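Local coordinates for ribonucleoside-diphosphate reductase (Sulfolobus acidocaldarius DSM 639, PDB 6QRZ), which is an R2-like ligand-binding oxidase of the ferritin-like superfamily that holds a manganese/iron cofactor and probably carries out oxidation chemistry, at residues Met107-Arg112 with Tyr237-Arg241; Thr203-Ile207 with Phe277-Phe283. All blocks are in the same frame, centred on the assembly; numbering follows the deposited sequence.

Contact 1: residues Met107-Arg112 with Tyr237-Arg241; sequences MINEGR and YLITR
The Schellman motif at the C-terminal end of helix 100-109 presents Glu110 and Arg112 to Arg241 on helix 215-245, with Met107 and Leu238 packed beside the polar group. Gly111 takes the positive phi of the turn (73°), a conformation that glycine adopts readily. The guanidinium groups of Arg112 and Arg241 slide past each other in opposite directions and stack nearly flat, with planes 14° apart and centres 3.3 Å apart. Two like charges can lie so close probably because each has an acid partner: Arg112 NE forms a salt bridge with Asp115, while Arg241 NH1 donates to Glu110 OE2 at 3.2 Å in a fairly straight bond (163°). That oxygen sits at the edge of the Arg241 group, in its plane, but is itself approached from above the carboxylate plane. Glu110 is extended beyond CG, and the length of glutamate lets OE2 reach Arg241. Met107 bends at chi2, and its CE meets Leu238 CD1 tip to tip at 3.7 Å; a flexible thioether suits this buried position, beside Val116 and Leu119. The turn between helices 100-109 and 113-139 thus meets helix 215-245 through polar and apolar patches, in keeping with the ribonucleotide reductase R2 helical bundle.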
ATOM      1  N   MET A 107      10.101   7.881   5.027  1.00 32.40           N
ATOM      2  CA  MET A 107       9.207   8.213   6.128  1.00 33.16           C
ATOM      3  C   MET A 107       9.330   7.229   7.284  1.00 34.58           C
ATOM      4  O   MET A 107       9.021   7.590   8.423  1.00 35.71           O
ATOM      5  CB  MET A 107       7.762   8.271   5.635  1.00 33.05           C
ATOM      6  CG  MET A 107       7.480   9.437   4.709  1.00 30.54           C
ATOM      7  SD  MET A 107       7.813  11.024   5.494  1.00 32.95           S
ATOM      8  CE  MET A 107       7.549  12.144   4.123  1.00 33.91           C
ATOM      9  N   ILE A 108       9.773   6.000   7.017  1.00 32.92           N
ATOM     10  CA  ILE A 108      10.050   5.068   8.104  1.00 35.11           C
ATOM     11  C   ILE A 108      11.296   5.502   8.866  1.00 34.49           C
ATOM     12  O   ILE A 108      11.319   5.490  10.103  1.00 35.03           O
ATOM     13  CB  ILE A 108      10.182   3.635   7.560  1.00 32.58           C
ATOM     14  CG1 ILE A 108       8.849   3.167   6.976  1.00 32.58           C
ATOM     15  CG2 ILE A 108      10.644   2.686   8.656  1.00 32.58           C
ATOM     16  CD1 ILE A 108       8.931   1.840   6.262  1.00 32.58           C
ATOM     17  N   ASN A 109      12.345   5.902   8.145  1.00 31.91           N
ATOM     18  CA  ASN A 109      13.536   6.435   8.796  1.00 31.80           C
ATOM     19  C   ASN A 109      13.283   7.795   9.431  1.00 32.00           C
ATOM     20  O   ASN A 109      14.037   8.199  10.323  1.00 31.89           O
ATOM     21  CB  ASN A 109      14.687   6.530   7.796  1.00 31.70           C
ATOM     22  CG  ASN A 109      15.241   5.173   7.420  1.00 31.70           C
ATOM     23  OD1 ASN A 109      15.391   4.297   8.271  1.00 31.70           O
ATOM     24  ND2 ASN A 109      15.547   4.990   6.140  1.00 31.70           N
ATOM     25  N   GLU A 110      12.248   8.508   8.992  1.00 39.89           N
ATOM     26  CA  GLU A 110      11.861   9.769   9.607  1.00 40.03           C
ATOM     27  C   GLU A 110      10.896   9.581  10.771  1.00 40.14           C
ATOM     28  O   GLU A 110      10.586  10.554  11.466  1.00 41.24           O
ATOM     29  CB  GLU A 110      11.238  10.697   8.555  1.00 40.56           C
ATOM     30  CG  GLU A 110      11.302  12.179   8.904  1.00 40.37           C
ATOM     31  CD  GLU A 110      10.807  13.071   7.779  1.00 40.26           C
ATOM     32  OE1 GLU A 110      10.562  12.552   6.669  1.00 38.00           O
ATOM     33  OE2 GLU A 110      10.662  14.290   8.006  1.00 38.13           O
ATOM     34  N   GLY A 111      10.424   8.357  11.002  1.00 43.16           N
ATOM     35  CA  GLY A 111       9.515   8.086  12.098  1.00 42.62           C
ATOM     36  C   GLY A 111       8.104   8.589  11.904  1.00 42.24           C
ATOM     37  O   GLY A 111       7.299   8.503  12.835  1.00 43.51           O
ATOM     38  N   ARG A 112       7.776   9.110  10.720  1.00 42.20           N
ATOM     39  CA  ARG A 112       6.445   9.651  10.446  1.00 40.60           C
ATOM     40  C   ARG A 112       5.532   8.506  10.020  1.00 39.46           C
ATOM     41  O   ARG A 112       5.242   8.299   8.840  1.00 37.31           O
ATOM     42  CB  ARG A 112       6.520  10.740   9.386  1.00 39.63           C
ATOM     43  CG  ARG A 112       7.528  11.831   9.693  1.00 41.39           C
ATOM     44  CD  ARG A 112       7.481  12.925   8.642  1.00 39.61           C
ATOM     45  NE  ARG A 112       6.145  13.500   8.527  1.00 38.64           N
ATOM     46  CZ  ARG A 112       5.719  14.542   9.231  1.00 39.50           C
ATOM     47  NH1 ARG A 112       6.527  15.129  10.102  1.00 41.34           N
ATOM     48  NH2 ARG A 112       4.484  14.997   9.063  1.00 42.06           N
ATOM     49  N   TYR A 237       0.905  18.949   0.933  1.00 33.08           N
ATOM     50  CA  TYR A 237       1.203  18.978   2.361  1.00 33.78           C
ATOM     51  C   TYR A 237       2.645  18.572   2.639  1.00 32.13           C
ATOM     52  O   TYR A 237       3.301  19.148   3.516  1.00 31.53           O
ATOM     53  CB  TYR A 237       0.234  18.065   3.110  1.00 36.20           C
ATOM     54  CG  TYR A 237       0.583  17.857   4.564  1.00 36.20           C
ATOM     55  CD1 TYR A 237       0.270  18.815   5.518  1.00 36.20           C
ATOM     56  CD2 TYR A 237       1.223  16.699   4.986  1.00 36.20           C
ATOM     57  CE1 TYR A 237       0.587  18.629   6.849  1.00 36.20           C
ATOM     58  CE2 TYR A 237       1.545  16.503   6.316  1.00 36.20           C
ATOM     59  CZ  TYR A 237       1.223  17.471   7.243  1.00 36.20           C
ATOM     60  OH  TYR A 237       1.541  17.283   8.568  1.00 36.20           O
ATOM     61  N   LEU A 238       3.157  17.585   1.901  1.00 34.57           N
ATOM     62  CA  LEU A 238       4.522  17.121   2.132  1.00 36.33           C
ATOM     63  C   LEU A 238       5.535  18.184   1.727  1.00 36.62           C
ATOM     64  O   LEU A 238       6.487  18.462   2.467  1.00 33.96           O
ATOM     65  CB  LEU A 238       4.767  15.816   1.370  1.00 36.04           C
ATOM     66  CG  LEU A 238       5.834  14.844   1.893  1.00 36.04           C
ATOM     67  CD1 LEU A 238       5.680  13.487   1.225  1.00 36.04           C
ATOM     68  CD2 LEU A 238       7.251  15.367   1.690  1.00 36.04           C
ATOM     69  N   ILE A 239       5.350  18.791   0.552  1.00 35.62           N
ATOM     70  CA  ILE A 239       6.319  19.773   0.079  1.00 35.12           C
ATOM     71  C   ILE A 239       6.225  21.056   0.900  1.00 33.74           C
ATOM     72  O   ILE A 239       7.245  21.675   1.219  1.00 32.88           O
ATOM     73  CB  ILE A 239       6.136  20.031  -1.430  1.00 37.35           C
ATOM     74  CG1 ILE A 239       7.240  20.949  -1.959  1.00 37.35           C
ATOM     75  CG2 ILE A 239       4.764  20.606  -1.732  1.00 37.35           C
ATOM     76  CD1 ILE A 239       8.620  20.335  -1.906  1.00 37.35           C
ATOM     77  N   THR A 240       5.009  21.462   1.280  1.00 38.34           N
ATOM     78  CA  THR A 240       4.866  22.635   2.137  1.00 38.54           C
ATOM     79  C   THR A 240       5.449  22.389   3.522  1.00 37.76           C
ATOM     80  O   THR A 240       5.963  23.320   4.150  1.00 37.92           O
ATOM     81  CB  THR A 240       3.396  23.046   2.252  1.00 39.97           C
ATOM     82  OG1 THR A 240       2.620  21.935   2.717  1.00 39.97           O
ATOM     83  CG2 THR A 240       2.859  23.516   0.905  1.00 39.97           C
ATOM     84  N   ARG A 241       5.379  21.148   4.011  1.00 37.80           N
ATOM     85  CA  ARG A 241       6.004  20.823   5.288  1.00 38.22           C
ATOM     86  C   ARG A 241       7.518  20.970   5.217  1.00 37.46           C
ATOM     87  O   ARG A 241       8.158  21.300   6.221  1.00 38.13           O
ATOM     88  CB  ARG A 241       5.626  19.403   5.713  1.00 38.82           C
ATOM     89  CG  ARG A 241       6.151  19.001   7.083  1.00 39.98           C
ATOM     90  CD  ARG A 241       5.701  17.602   7.462  1.00 40.09           C
ATOM     91  NE  ARG A 241       6.243  16.583   6.567  1.00 38.91           N
ATOM     92  CZ  ARG A 241       7.411  15.972   6.751  1.00 41.82           C
ATOM     93  NH1 ARG A 241       8.164  16.280   7.799  1.00 42.67           N
ATOM     94  NH2 ARG A 241       7.825  15.056   5.888  1.00 43.93           N
TER

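Contact 2: residues Thr203-Ile207 with Phe277-Phe283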
ATOM      1  N   THR A 203      -8.021  16.495 -20.688  1.00 45.64           N
ATOM      2  CA  THR A 203      -8.121  15.901 -22.016  1.00 45.74           C
ATOM      3  C   THR A 203      -9.214  14.842 -22.052  1.00 44.36           C
ATOM      4  O   THR A 203      -9.981  14.763 -23.019  1.00 44.55           O
ATOM      5  CB  THR A 203      -6.776  15.301 -22.430  1.00 41.98           C
ATOM      6  OG1 THR A 203      -5.773  16.324 -22.430  1.00 41.98           O
ATOM      7  CG2 THR A 203      -6.868  14.691 -23.820  1.00 41.98           C
ATOM      8  N   PHE A 204      -9.307  14.023 -21.000  1.00 47.28           N
ATOM      9  CA  PHE A 204     -10.419  13.087 -20.889  1.00 48.18           C
ATOM     10  C   PHE A 204     -11.749  13.811 -20.712  1.00 48.62           C
ATOM     11  O   PHE A 204     -12.801  13.265 -21.060  1.00 48.35           O
ATOM     12  CB  PHE A 204     -10.188  12.126 -19.722  1.00 39.80           C
ATOM     13  CG  PHE A 204      -9.203  11.030 -20.019  1.00 39.80           C
ATOM     14  CD1 PHE A 204      -9.025  10.566 -21.311  1.00 39.80           C
ATOM     15  CD2 PHE A 204      -8.455  10.462 -19.000  1.00 39.80           C
ATOM     16  CE1 PHE A 204      -8.118   9.555 -21.581  1.00 39.80           C
ATOM     17  CE2 PHE A 204      -7.548   9.454 -19.263  1.00 39.80           C
ATOM     18  CZ  PHE A 204      -7.378   8.999 -20.555  1.00 39.80           C
ATOM     19  N   LYS A 205     -11.722  15.032 -20.173  1.00 55.73           N
ATOM     20  CA  LYS A 205     -12.958  15.779 -19.959  1.00 57.03           C
ATOM     21  C   LYS A 205     -13.594  16.195 -21.281  1.00 57.25           C
ATOM     22  O   LYS A 205     -14.821  16.147 -21.428  1.00 57.66           O
ATOM     23  CB  LYS A 205     -12.678  17.002 -19.084  1.00 47.48           C
ATOM     24  CG  LYS A 205     -13.878  17.905 -18.857  1.00 47.48           C
ATOM     25  CD  LYS A 205     -13.500  19.112 -18.015  1.00 47.48           C
ATOM     26  CE  LYS A 205     -14.696  20.020 -17.775  1.00 47.48           C
ATOM     27  NZ  LYS A 205     -15.775  19.338 -17.007  1.00 47.48           N
ATOM     28  N   HIS A 206     -12.779  16.603 -22.255  1.00 61.73           N
ATOM     29  CA  HIS A 206     -13.289  17.035 -23.550  1.00 61.84           C
ATOM     30  C   HIS A 206     -13.549  15.876 -24.504  1.00 61.45           C
ATOM     31  O   HIS A 206     -14.232  16.071 -25.516  1.00 62.20           O
ATOM     32  CB  HIS A 206     -12.315  18.027 -24.194  1.00 51.71           C
ATOM     33  CG  HIS A 206     -12.085  19.261 -23.378  1.00 51.71           C
ATOM     34  ND1 HIS A 206     -13.052  20.225 -23.196  1.00 51.71           N
ATOM     35  CD2 HIS A 206     -10.995  19.688 -22.696  1.00 51.71           C
ATOM     36  CE1 HIS A 206     -12.571  21.191 -22.435  1.00 51.71           C
ATOM     37  NE2 HIS A 206     -11.325  20.889 -22.117  1.00 51.71           N
ATOM     38  N   ILE A 207     -13.030  14.687 -24.214  1.00 53.04           N
ATOM     39  CA  ILE A 207     -13.266  13.528 -25.068  1.00 52.83           C
ATOM     40  C   ILE A 207     -14.564  12.823 -24.698  1.00 52.51           C
ATOM     41  O   ILE A 207     -15.325  12.411 -25.578  1.00 52.86           O
ATOM     42  CB  ILE A 207     -12.062  12.567 -24.998  1.00 52.95           C
ATOM     43  CG1 ILE A 207     -10.839  13.188 -25.677  1.00 53.67           C
ATOM     44  CG2 ILE A 207     -12.401  11.219 -25.626  1.00 53.42           C
ATOM     45  CD1 ILE A 207      -9.604  12.312 -25.632  1.00 54.33           C
ATOM     46  N   PHE A 277     -10.682  14.636 -31.569  1.00 65.30           N
ATOM     47  CA  PHE A 277     -11.678  14.906 -30.530  1.00 64.88           C
ATOM     48  C   PHE A 277     -11.955  16.400 -30.373  1.00 65.99           C
ATOM     49  O   PHE A 277     -12.390  16.850 -29.311  1.00 65.08           O
ATOM     50  CB  PHE A 277     -11.262  14.303 -29.185  1.00 64.50           C
ATOM     51  CG  PHE A 277     -11.105  12.808 -29.209  1.00 63.46           C
ATOM     52  CD1 PHE A 277     -12.214  11.983 -29.144  1.00 65.07           C
ATOM     53  CD2 PHE A 277      -9.848  12.229 -29.283  1.00 62.95           C
ATOM     54  CE1 PHE A 277     -12.077  10.606 -29.162  1.00 64.30           C
ATOM     55  CE2 PHE A 277      -9.703  10.849 -29.301  1.00 65.90           C
ATOM     56  CZ  PHE A 277     -10.820  10.038 -29.240  1.00 66.29           C
ATOM     57  N   GLY A 278     -11.714  17.178 -31.427  1.00 64.52           N
ATOM     58  CA  GLY A 278     -11.895  18.616 -31.352  1.00 65.75           C
ATOM     59  C   GLY A 278     -10.948  19.313 -30.401  1.00 64.92           C
ATOM     60  O   GLY A 278     -11.299  20.354 -29.837  1.00 63.86           O
ATOM     61  N   LEU A 279      -9.754  18.762 -30.203  1.00 69.97           N
ATOM     62  CA  LEU A 279      -8.780  19.332 -29.286  1.00 70.01           C
ATOM     63  C   LEU A 279      -7.842  20.279 -30.022  1.00 69.93           C
ATOM     64  O   LEU A 279      -7.401  19.996 -31.139  1.00 69.51           O
ATOM     65  CB  LEU A 279      -7.972  18.227 -28.603  1.00 70.70           C
ATOM     66  CG  LEU A 279      -8.741  17.309 -27.651  1.00 71.69           C
ATOM     67  CD1 LEU A 279      -7.844  16.190 -27.146  1.00 72.45           C
ATOM     68  CD2 LEU A 279      -9.315  18.105 -26.490  1.00 68.94           C
ATOM     69  N   THR A 280      -7.542  21.407 -29.381  1.00 92.88           N
ATOM     70  CA  THR A 280      -6.621  22.399 -29.918  1.00 92.91           C
ATOM     71  C   THR A 280      -5.260  22.245 -29.262  1.00 93.87           C
ATOM     72  O   THR A 280      -5.184  22.176 -28.026  1.00 90.38           O
ATOM     73  CB  THR A 280      -7.154  23.810 -29.679  1.00 61.11           C
ATOM     74  OG1 THR A 280      -8.445  23.944 -30.286  1.00 61.11           O
ATOM     75  CG2 THR A 280      -6.213  24.849 -30.271  1.00 61.11           C
ATOM     76  N   PRO A 281      -4.172  22.174 -30.035  1.00101.98           N
ATOM     77  CA  PRO A 281      -2.846  22.031 -29.409  1.00102.83           C
ATOM     78  C   PRO A 281      -2.454  23.218 -28.548  1.00102.65           C
ATOM     79  O   PRO A 281      -1.648  23.059 -27.623  1.00102.78           O
ATOM     80  CB  PRO A 281      -1.907  21.865 -30.612  1.00 68.44           C
ATOM     81  CG  PRO A 281      -2.640  22.486 -31.755  1.00 68.44           C
ATOM     82  CD  PRO A 281      -4.091  22.203 -31.505  1.00 68.44           C
ATOM     83  N   ASP A 282      -2.997  24.404 -28.822  1.00 90.04           N
ATOM     84  CA  ASP A 282      -2.724  25.572 -27.993  1.00 91.76           C
ATOM     85  C   ASP A 282      -3.565  25.609 -26.724  1.00 90.46           C
ATOM     86  O   ASP A 282      -3.323  26.465 -25.867  1.00 89.64           O
ATOM     87  CB  ASP A 282      -2.956  26.854 -28.798  1.00 92.71           C
ATOM     88  CG  ASP A 282      -1.997  26.993 -29.965  1.00 97.50           C
ATOM     89  OD1 ASP A 282      -0.853  26.503 -29.859  1.00104.62           O
ATOM     90  OD2 ASP A 282      -2.388  27.592 -30.989  1.00106.30           O
ATOM     91  N   PHE A 283      -4.537  24.708 -26.581  1.00 96.21           N
ATOM     92  CA  PHE A 283      -5.392  24.679 -25.400  1.00 96.96           C
ATOM     93  C   PHE A 283      -4.873  23.724 -24.333  1.00 95.43           C
ATOM     94  O   PHE A 283      -4.864  24.069 -23.146  1.00 94.84           O
ATOM     95  CB  PHE A 283      -6.821  24.298 -25.798  1.00 66.37           C
ATOM     96  CG  PHE A 283      -7.767  24.195 -24.636  1.00 66.37           C
ATOM     97  CD1 PHE A 283      -8.278  25.336 -24.038  1.00 66.37           C
ATOM     98  CD2 PHE A 283      -8.151  22.957 -24.145  1.00 66.37           C
ATOM     99  CE1 PHE A 283      -9.149  25.244 -22.968  1.00 66.37           C
ATOM    100  CE2 PHE A 283      -9.020  22.859 -23.078  1.00 66.37           C
ATOM    101  CZ  PHE A 283      -9.521  24.004 -22.488  1.00 66.37           C
TER
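One face of the Phe277 ring carries Ile207, while at the edge of the Phe283 ring lies NE2 of His206. Phe277 lies in the stretch before helix 281-301 and Phe283 in its first turn; together they pack on helix 192-211 of the R2-type helical bundle. Over the Phe277 face, Ile207 CG2 makes a CH-pi contact 3.9 Å from the ring centroid, and CG1 of the same side chain lies 3.6 Å from Phe277 CG. The branching of isoleucine lets both arms rest on one flat surface, and CG1, anti to the carbonyl carbon (chi1 -69°), is the arm that also reaches toward Leu279. An alanine at Phe277 would remove that surface and is likely to leave both arms of Ile207 without their ring, opening a gap beside Glu78 and Ile213. The His206 and Phe283 rings meet obliquely, centroids 5.2 Å apart and planes at 75°, towards the more exposed side of the contact. Between the two aromatics Leu279, a branched residue whose two methyls can face different partners, places CD2 3.8 Å from His206 CB. Thr203 turns its hydroxyl back to Ser199 O within its own helix, and its CG2 meets Leu279 CD1 at 3.8 Å.

How the contacts relate
Contacts 1 and 2 lie on opposite sides of the chain's centre, their own centres 37 Å apart and their nearest atoms about 23 Å apart, so they do not touch. Along the chain their segments alternate, and the helices that supply 203-207 and 237-241 follow each other directly. Helix 215-245 links contact 1 to the metal site, since it also carries Glu228 and His231; in contact 1 the side chain of Leu238 is about 12 Å from the bound Fe (III) ion. Contact 2 relates to the site less directly: Ile207 packs on Ile85 of helix 76-98, which bears the manganese ligand Glu93. Contact 1 is polar at its heart, contact 2 mainly apolar and aromatic.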